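Local coordinates for heme peroxidase (Bacteroides thetaiotaomicron, PDB 2GVK), which probably acts as a dye-decolorizing peroxidase, using heme and hydrogen peroxide to oxidise dyes and other substrates, at residues 65-70 with 111-116; 16-21 with 168-173. All coordinates share one frame; numbering follows the deposited sequence. Where two conformers were deposited one is given.

Along the chain the four segments come in the order 16-21, 65-70, 111-116 and 168-173, so both strands of contact 1 fall between the two halves of contact 2. The centres of the contacts are about 13 Å apart, and D16 joins them: its OD2 probably hydrogen-bonds S66 OG and makes a long, weak ion pair with R114 NH2. Contact 1 pairs strands 66-72 and 109-115 within the eight-stranded antiparallel sheet. Contact 2 lays the loop that leads into strand 24-32, the next neighbour of 109-115, against the short helix 169-173. Contact 1 is thus internal to the N-terminal family region, whereas contact 2 ties that region to the C-terminal one, consistent with a two-part beta-barrel peroxidase.

Contact 1. Residues 65-70 with 111-116; sequences FSCTMG and FHIRAK
Two chalcogens border the ring of F111: C67 SG lies at its edge, 76° off the ring normal, and the selenium of selenomethionine M69 approaches obliquely, SE 5.1 Å from the ring centroid. M69 runs fully extended alongside F111 and makes its nearest approach earlier, CG to F111 CE1 at 3.5 Å. C67 SG also packs on I113 CG1 (3.7 Å). F65 has its CG anti to the backbone N (chi1 -178°), which lays the ring beside I113, with F65 CE1 to I113 CG2 at 3.8 Å; F65 CD1 lies near A115 CB. An alanine at F65 is likely to open a gap beside I113 CG2 and A115 CB and remove the ring that meets F124. The backbones pair as antiparallel strands of the central sheet: S66 and R114 exchange N-H...O bonds, as do T68 and H112, the straightest being R114 N to S66 O (2.8 Å, 171°). Helices 38-59 and 118-131 cover the apolar C67/M69/F111/I113 face, as in ferredoxin-like domains. The other face is polar. There T68 OG1 sits 3.3 Å from H112 CB, and Y266 OH hydrogen-bonds both T68 OG1 and H112 ND1, while H112 CE1 stands over the R114 guanidinium.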
loop_
_atom_site.group_PDB
_atom_site.type_symbol
_atom_site.label_atom_id
_atom_site.label_comp_id
_atom_site.label_asym_id
_atom_site.label_seq_id
_atom_site.Cartn_x
_atom_site.Cartn_y
_atom_site.Cartn_z
ATOM N N PHE A 65 -12.107 -8.384 -5.689
ATOM C CA PHE A 65 -12.561 -9.674 -6.117
ATOM C C PHE A 65 -13.769 -9.572 -7.027
ATOM O O PHE A 65 -14.732 -8.862 -6.720
ATOM C CB PHE A 65 -12.936 -10.563 -4.935
ATOM C CG PHE A 65 -13.363 -11.905 -5.354
ATOM C CD1 PHE A 65 -12.409 -12.866 -5.679
ATOM C CD2 PHE A 65 -14.699 -12.163 -5.643
ATOM C CE1 PHE A 65 -12.782 -14.075 -6.247
ATOM C CE2 PHE A 65 -15.072 -13.341 -6.224
ATOM C CZ PHE A 65 -14.101 -14.317 -6.529
ATOM N N SER A 66 -13.764 -10.361 -8.087
ATOM C CA SER A 66 -14.879 -10.420 -8.990
ATOM C C SER A 66 -14.970 -11.807 -9.659
ATOM O O SER A 66 -13.948 -12.441 -9.905
ATOM C CB SER A 66 -14.717 -9.355 -10.052
ATOM O OG SER A 66 -15.779 -9.369 -10.944
ATOM N N CYS A 67 -16.194 -12.250 -9.940
ATOM C CA CYS A 67 -16.439 -13.427 -10.737
ATOM C C CYS A 67 -17.681 -13.185 -11.571
ATOM O O CYS A 67 -18.655 -12.608 -11.090
ATOM C CB CYS A 67 -16.631 -14.682 -9.890
ATOM S SG CYS A 67 -16.656 -16.218 -10.863
ATOM N N THR A 68 -17.625 -13.585 -12.827
ATOM C CA THR A 68 -18.810 -13.617 -13.675
ATOM C C THR A 68 -19.077 -15.053 -14.106
ATOM O O THR A 68 -18.139 -15.874 -14.210
ATOM C CB THR A 68 -18.656 -12.737 -14.904
ATOM O OG1 THR A 68 -17.623 -13.249 -15.717
ATOM C CG2 THR A 68 -18.328 -11.349 -14.520
HETATM N N MSE A 69 -20.362 -15.357 -14.325
HETATM C CA MSE A 69 -20.824 -16.671 -14.691
HETATM C C MSE A 69 -21.688 -16.558 -15.931
HETATM O O MSE A 69 -22.640 -15.779 -15.960
HETATM C CB MSE A 69 -21.658 -17.243 -13.554
HETATM C CG MSE A 69 -22.221 -18.630 -13.815
HETATM SE SE MSE A 69 -23.324 -19.231 -12.316
HETATM C CE MSE A 69 -23.612 -21.057 -12.920
ATOM N N GLY A 70 -21.372 -17.356 -16.942
ATOM C CA GLY A 70 -22.109 -17.342 -18.186
ATOM C C GLY A 70 -22.481 -18.728 -18.656
ATOM O O GLY A 70 -21.859 -19.727 -18.263
ATOM N N PHE A 111 -16.687 -19.407 -16.120
ATOM C CA PHE A 111 -16.388 -18.606 -14.932
ATOM C C PHE A 111 -15.166 -17.783 -15.204
ATOM O O PHE A 111 -14.127 -18.313 -15.637
ATOM C CB PHE A 111 -16.174 -19.507 -13.685
ATOM C CG PHE A 111 -17.404 -20.225 -13.245
ATOM C CD1 PHE A 111 -18.388 -19.568 -12.551
ATOM C CD2 PHE A 111 -17.606 -21.566 -13.571
ATOM C CE1 PHE A 111 -19.538 -20.228 -12.148
ATOM C CE2 PHE A 111 -18.770 -22.235 -13.157
ATOM C CZ PHE A 111 -19.721 -21.568 -12.456
ATOM N N HIS A 112 -15.299 -16.469 -14.995
ATOM C CA HIS A 112 -14.211 -15.522 -15.172
ATOM C C HIS A 112 -13.947 -14.897 -13.803
ATOM O O HIS A 112 -14.749 -14.103 -13.305
ATOM C CB HIS A 112 -14.609 -14.484 -16.226
ATOM C CG HIS A 112 -13.619 -13.368 -16.406
ATOM N ND1 HIS A 112 -13.995 -12.107 -16.854
ATOM C CD2 HIS A 112 -12.279 -13.331 -16.261
ATOM C CE1 HIS A 112 -12.923 -11.347 -16.955
ATOM N NE2 HIS A 112 -11.868 -12.053 -16.580
ATOM N N ILE A 113 -12.824 -15.309 -13.185
ATOM C CA ILE A 113 -12.519 -14.993 -11.804
ATOM C C ILE A 113 -11.284 -14.094 -11.761
ATOM O O ILE A 113 -10.256 -14.438 -12.320
ATOM C CB ILE A 113 -12.218 -16.286 -10.977
ATOM C CG1 ILE A 113 -13.169 -17.414 -11.356
ATOM C CG2 ILE A 113 -12.295 -15.986 -9.495
ATOM C CD1 ILE A 113 -12.923 -18.732 -10.608
ATOM N N ARG A 114 -11.414 -12.954 -11.078
ATOM C CA ARG A 114 -10.375 -11.895 -11.013
ATOM C C ARG A 114 -10.162 -11.457 -9.557
ATOM O O ARG A 114 -11.124 -11.265 -8.844
ATOM C CB ARG A 114 -10.843 -10.654 -11.811
ATOM C CG ARG A 114 -10.943 -10.842 -13.287
ATOM C CD ARG A 114 -11.516 -9.604 -13.979
ATOM N NE ARG A 114 -12.987 -9.624 -13.984
ATOM C CZ ARG A 114 -13.746 -8.849 -14.770
ATOM N NH1 ARG A 114 -13.184 -8.006 -15.623
ATOM N NH2 ARG A 114 -15.076 -8.954 -14.722
ATOM N N ALA A 115 -8.904 -11.177 -9.172
ATOM C CA ALA A 115 -8.620 -10.575 -7.875
ATOM C C ALA A 115 -7.199 -10.070 -7.809
ATOM O O ALA A 115 -6.345 -10.458 -8.616
ATOM C CB ALA A 115 -8.864 -11.565 -6.759
ATOM N N LYS A 116 -6.919 -9.303 -6.775
ATOM C CA LYS A 116 -5.558 -8.780 -6.565
ATOM C C LYS A 116 -4.587 -9.860 -6.117
ATOM O O LYS A 116 -3.360 -9.678 -6.213
ATOM C CB LYS A 116 -5.568 -7.604 -5.565
ATOM C CG LYS A 116 -6.041 -6.306 -6.191
ATOM C CD LYS A 116 -5.816 -5.113 -5.276
#

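Contact 2. Residues 16-21 with 168-173; sequences DVAGKQ and NPYHFA. With EDO (1,2-ethanediol), chain K.
A18 sets its methyl squarely on the ring of Y170, a CH-pi contact in which A18 CB is 3.7 Å from the ring centroid and only 12° off the normal. Y170 CB points past the 16-21 loop and meets none of it closely, but CG is turned to the backbone N side, opposite the carbonyl carbon (chi1 -70°), and the ring swings in over A18. CG is 4.1 Å from A18 CB and CD2, the farthest ring atom, 4.2 Å; CD1 and CE2 come somewhat closer, CE1 lies 3.7 Å from A18 CB and CZ is nearly as near, the even spread expected of a methyl above the ring centre. At the tip, Y170 OH is 4.4 Å from D16 OD1, too far to count as a bond; the other carboxylate oxygen, OD2, probably hydrogen-bonds S66 OG.

P169 CB touches the same methyl at 3.8 Å, and V17 CG2 meets A173 CB, so the side-chain packing is mainly apolar. N168 OD1 caps the helix, accepting from Y170 N. A 1,2-ethanediol, probably from the crystallisation liquor, donates from O2 to H171 O. The contact thus packs the loop leading into strand 24-32, in the N-terminal Dyp-type family region, on a short helix of the C-terminal region; both also rest on strand 245-253, P169 and A173 touching V245, and Q21 touching A247 and M249.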
loop_
_atom_site.group_PDB
_atom_site.type_symbol
_atom_site.label_atom_id
_atom_site.label_comp_id
_atom_site.label_asym_id
_atom_site.label_seq_id
_atom_site.Cartn_x
_atom_site.Cartn_y
_atom_site.Cartn_z
ATOM N N ASP A 16 -20.341 -8.250 -13.156
ATOM C CA ASP A 16 -19.194 -7.384 -13.340
ATOM C C ASP A 16 -18.636 -7.511 -14.759
ATOM O O ASP A 16 -17.514 -7.980 -14.958
ATOM C CB ASP A 16 -18.109 -7.734 -12.301
ATOM C CG ASP A 16 -17.023 -6.673 -12.198
ATOM O OD1 ASP A 16 -17.307 -5.484 -12.458
ATOM O OD2 ASP A 16 -15.894 -7.027 -11.808
ATOM N N VAL A 17 -19.384 -7.022 -15.718
ATOM C CA VAL A 17 -19.036 -7.173 -17.107
ATOM C C VAL A 17 -18.317 -5.955 -17.666
ATOM O O VAL A 17 -17.864 -5.956 -18.810
ATOM C CB VAL A 17 -20.298 -7.443 -17.940
ATOM C CG1 VAL A 17 -20.959 -8.733 -17.480
ATOM C CG2 VAL A 17 -21.259 -6.285 -17.850
ATOM N N ALA A 18 -18.208 -4.918 -16.862
ATOM C CA ALA A 18 -17.501 -3.738 -17.265
ATOM C C ALA A 18 -16.379 -3.492 -16.311
ATOM O O ALA A 18 -15.886 -2.393 -16.216
ATOM C CB ALA A 18 -18.415 -2.568 -17.296
ATOM N N GLY A 19 -15.982 -4.535 -15.582
ATOM C CA GLY A 19 -14.878 -4.439 -14.672
ATOM C C GLY A 19 -13.538 -4.250 -15.386
ATOM O O GLY A 19 -13.393 -4.564 -16.587
ATOM N N LYS A 20 -12.577 -3.701 -14.665
ATOM C CA LYS A 20 -11.229 -3.633 -15.140
ATOM C C LYS A 20 -10.648 -4.994 -15.071
ATOM O O LYS A 20 -11.214 -5.895 -14.435
ATOM C CB LYS A 20 -10.398 -2.694 -14.262
ATOM N N GLN A 21 -9.506 -5.169 -15.729
ATOM C CA GLN A 21 -8.805 -6.445 -15.737
ATOM C C GLN A 21 -8.030 -6.655 -14.443
ATOM O O GLN A 21 -7.276 -5.785 -14.007
ATOM C CB GLN A 21 -7.858 -6.528 -16.936
ATOM C CG GLN A 21 -8.405 -5.893 -18.204
ATOM C CD GLN A 21 -7.338 -5.167 -19.000
ATOM O OE1 GLN A 21 -6.145 -5.313 -18.726
ATOM N NE2 GLN A 21 -7.759 -4.385 -19.986
ATOM N N ASN A 168 -19.571 5.441 -20.920
ATOM C CA ASN A 168 -19.892 4.500 -19.860
ATOM C C ASN A 168 -19.773 3.078 -20.360
ATOM O O ASN A 168 -20.523 2.672 -21.231
ATOM C CB ASN A 168 -21.317 4.770 -19.369
ATOM C CG ASN A 168 -21.835 3.708 -18.442
ATOM O OD1 ASN A 168 -21.082 2.939 -17.853
ATOM N ND2 ASN A 168 -23.141 3.699 -18.260
ATOM N N PRO A 169 -18.840 2.313 -19.801
ATOM C CA PRO A 169 -18.637 0.955 -20.326
ATOM C C PRO A 169 -19.869 0.061 -20.204
ATOM O O PRO A 169 -20.059 -0.815 -21.029
ATOM C CB PRO A 169 -17.490 0.413 -19.483
ATOM C CG PRO A 169 -17.450 1.293 -18.267
ATOM C CD PRO A 169 -17.946 2.613 -18.674
ATOM N N TYR A 170 -20.716 0.301 -19.206
ATOM C CA TYR A 170 -21.972 -0.497 -19.072
ATOM C C TYR A 170 -22.901 -0.336 -20.265
ATOM O O TYR A 170 -23.620 -1.262 -20.630
ATOM C CB TYR A 170 -22.710 -0.148 -17.784
ATOM C CG TYR A 170 -22.008 -0.636 -16.585
ATOM C CD1 TYR A 170 -22.078 -1.968 -16.215
ATOM C CD2 TYR A 170 -21.210 0.212 -15.833
ATOM C CE1 TYR A 170 -21.404 -2.438 -15.140
ATOM C CE2 TYR A 170 -20.521 -0.251 -14.748
ATOM C CZ TYR A 170 -20.627 -1.574 -14.392
ATOM O OH TYR A 170 -19.947 -2.053 -13.285
ATOM N N HIS A 171 -22.898 0.841 -20.869
ATOM C CA HIS A 171 -23.701 1.078 -22.020
ATOM C C HIS A 171 -23.340 0.118 -23.160
ATOM O O HIS A 171 -24.193 -0.261 -23.957
ATOM C CB HIS A 171 -23.544 2.526 -22.486
ATOM C CG HIS A 171 -24.168 2.802 -23.808
ATOM N ND1 HIS A 171 -25.536 2.843 -23.996
ATOM C CD2 HIS A 171 -23.613 3.043 -25.022
ATOM C CE1 HIS A 171 -25.793 3.097 -25.267
ATOM N NE2 HIS A 171 -24.644 3.216 -25.912
ATOM N N PHE A 172 -22.075 -0.254 -23.231
ATOM C CA PHE A 172 -21.573 -1.089 -24.320
ATOM C C PHE A 172 -21.496 -2.561 -23.976
ATOM O O PHE A 172 -21.431 -3.400 -24.868
ATOM C CB PHE A 172 -20.189 -0.604 -24.752
ATOM C CG PHE A 172 -20.197 0.764 -25.320
ATOM C CD1 PHE A 172 -20.557 0.970 -26.642
ATOM C CD2 PHE A 172 -19.956 1.862 -24.514
ATOM C CE1 PHE A 172 -20.610 2.235 -27.161
ATOM C CE2 PHE A 172 -20.020 3.132 -25.024
ATOM C CZ PHE A 172 -20.321 3.321 -26.347
ATOM N N ALA A 173 -21.541 -2.878 -22.693
ATOM C CA ALA A 173 -21.399 -4.256 -22.242
ATOM C C ALA A 173 -22.719 -4.904 -21.858
ATOM O O ALA A 173 -22.802 -6.134 -21.783
ATOM C CB ALA A 173 -20.427 -4.314 -21.046
HETATM C C1 EDO K . -23.702 -0.248 -28.806
HETATM O O1 EDO K . -24.738 -0.958 -29.526
HETATM C C2 EDO K . -24.280 0.419 -27.566
HETATM O O2 EDO K . -24.637 -0.577 -26.598
#